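Local coordinates for protein ubiquitin conjugating enzyme (Plasmodium yoelii, PDB 2PWQ) that probably acts as an E2 ubiquitin-conjugating enzyme, carrying activated ubiquitin as a thioester and passing it on to targets, at residues A[79-82]-A[83-87]. Numbering follows the deposited sequence.
Sequences PNDY and PYNPP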
loop_
_atom_site.group_PDB
_atom_site.type_symbol
_atom_site.label_atom_id
_atom_site.label_comp_id
_atom_site.label_asym_id
_atom_site.label_seq_id
_atom_site.Cartn_x
_atom_site.Cartn_y
_atom_site.Cartn_z
ATOM N N PRO A 79 0.348 -9.004 -12.389
ATOM C CA PRO A 79 0.894 -9.555 -13.639
ATOM C C PRO A 79 0.048 -10.694 -14.192
ATOM O O PRO A 79 -0.712 -11.307 -13.432
ATOM C CB PRO A 79 2.287 -10.067 -13.216
ATOM C CG PRO A 79 2.148 -10.383 -11.798
ATOM C CD PRO A 79 1.191 -9.369 -11.227
ATOM N N ASN A 80 0.190 -10.972 -15.494
ATOM C CA ASN A 80 -0.625 -11.991 -16.176
ATOM C C ASN A 80 -0.362 -13.439 -15.776
ATOM O O ASN A 80 -1.205 -14.314 -16.009
ATOM C CB ASN A 80 -0.675 -11.809 -17.710
ATOM C CG ASN A 80 0.714 -11.753 -18.382
ATOM O OD1 ASN A 80 1.754 -12.052 -17.775
ATOM N ND2 ASN A 80 0.722 -11.357 -19.660
ATOM N N ASP A 81 0.778 -13.668 -15.125
ATOM C CA ASP A 81 1.117 -14.970 -14.538
ATOM C C ASP A 81 0.875 -15.109 -13.033
ATOM O O ASP A 81 1.201 -16.149 -12.432
ATOM C CB ASP A 81 2.567 -15.355 -14.867
ATOM C CG ASP A 81 3.539 -14.184 -14.761
ATOM O OD1 ASP A 81 3.184 -13.105 -14.240
ATOM O OD2 ASP A 81 4.695 -14.362 -15.212
ATOM N N TYR A 82 0.306 -14.086 -12.413
ATOM C CA TYR A 82 -0.061 -14.200 -11.012
ATOM C C TYR A 82 -0.748 -15.559 -10.739
ATOM O O TYR A 82 -1.582 -15.981 -11.540
ATOM C CB TYR A 82 -0.985 -13.050 -10.654
ATOM C CG TYR A 82 -1.213 -12.870 -9.187
ATOM C CD1 TYR A 82 -0.310 -12.151 -8.400
ATOM C CD2 TYR A 82 -2.343 -13.417 -8.576
ATOM C CE1 TYR A 82 -0.548 -11.979 -7.031
ATOM C CE2 TYR A 82 -2.576 -13.266 -7.233
ATOM C CZ TYR A 82 -1.678 -12.557 -6.459
ATOM O OH TYR A 82 -1.960 -12.406 -5.140
ATOM N N PRO A 83 -0.441 -16.237 -9.599
ATOM C CA PRO A 83 0.332 -15.822 -8.430
ATOM C C PRO A 83 1.820 -16.166 -8.465
ATOM O O PRO A 83 2.432 -16.229 -7.406
ATOM C CB PRO A 83 -0.354 -16.578 -7.273
ATOM C CG PRO A 83 -1.144 -17.695 -7.923
ATOM C CD PRO A 83 -0.946 -17.608 -9.414
ATOM N N TYR A 84 2.383 -16.349 -9.657
ATOM C CA TYR A 84 3.773 -16.795 -9.824
ATOM C C TYR A 84 4.722 -15.611 -9.885
ATOM O O TYR A 84 5.937 -15.790 -9.858
ATOM C CB TYR A 84 3.938 -17.685 -11.079
ATOM C CG TYR A 84 3.131 -18.984 -11.092
ATOM C CD1 TYR A 84 3.483 -20.051 -11.936
ATOM C CD2 TYR A 84 2.017 -19.155 -10.252
ATOM C CE1 TYR A 84 2.731 -21.251 -11.942
ATOM C CE2 TYR A 84 1.265 -20.321 -10.250
ATOM C CZ TYR A 84 1.615 -21.363 -11.086
ATOM O OH TYR A 84 0.827 -22.500 -11.046
ATOM N N ASN A 85 4.158 -14.406 -9.992
ATOM C CA ASN A 85 4.907 -13.154 -9.839
ATOM C C ASN A 85 4.162 -12.175 -8.931
ATOM O O ASN A 85 2.920 -12.261 -8.815
ATOM C CB ASN A 85 5.262 -12.527 -11.186
ATOM C CG ASN A 85 6.694 -12.832 -11.619
ATOM O OD1 ASN A 85 7.404 -11.957 -12.129
ATOM N ND2 ASN A 85 7.131 -14.068 -11.408
ATOM N N PRO A 86 4.913 -11.275 -8.240
ATOM C CA PRO A 86 4.281 -10.314 -7.331
ATOM C C PRO A 86 3.495 -9.186 -8.043
ATOM O O PRO A 86 3.774 -8.859 -9.209
ATOM C CB PRO A 86 5.476 -9.721 -6.568
ATOM C CG PRO A 86 6.578 -9.762 -7.526
ATOM C CD PRO A 86 6.383 -11.094 -8.251
ATOM N N PRO A 87 2.521 -8.592 -7.334
ATOM C CA PRO A 87 1.886 -7.381 -7.879
ATOM C C PRO A 87 2.880 -6.220 -7.848
ATOM O O PRO A 87 3.885 -6.288 -7.112
ATOM C CB PRO A 87 0.729 -7.134 -6.904
ATOM C CG PRO A 87 1.191 -7.773 -5.609
ATOM C CD PRO A 87 1.950 -8.988 -6.032
#
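Pro83 lies across one face of the Tyr82 ring, its CA 3.6 Å from the ring centroid and 20° off the ring normal, a CH-pi contact between neighbours in sequence. The peptide bond joining them is cis, which proline tolerates far better than other residues and which brings Pro83 CA, with CB beside it, over the face of the aromatic ring. Tyr82 contributes by holding CG anti to its own backbone N (chi1 -168°), laying the ring alongside the residues that follow. Pro83 CB sits nearer the rim of the same face, while Pro87 CD meets the ring edge 4.0 Å from Tyr82 CE1, near the ring plane. The backbone O of Asn85 comes to 3.3 Å from Tyr82 CD1 by an oblique approach.

The backbone turns twice. Pro79 opens a type I beta turn, in which Pro79 O accepts from Tyr82 N; directly after it, Asp81 to Tyr84 form a type VIa turn with the cis proline third, closed by Tyr84 N donating to Asp81 O (3.0 Å, 162°). The Pro79 ring reaches the returning chain, its CD 3.3 Å from Pro86 O and its CG against Asn85 CB. Asp81 OD1 also approaches Asn85 CB, and the Asn85 amide turns back to its neighbour, ND2 making a short, tight hydrogen bond to Tyr84 O.

Beyond the loop, which links strands 71-77 and 88-91, Tyr82 OH hydrogen-bonds to Glu31 of helix 23-37 and Pro83 O accepts from Trp116 NE1. This is the proline-rich YPxxPP segment of the E2 fold. The aromatic ring against the cis proline probably favours that isomer; the turns and four prolines probably limit flexibility, while Glu31 and Trp116 tie the loop to the rest of the domain.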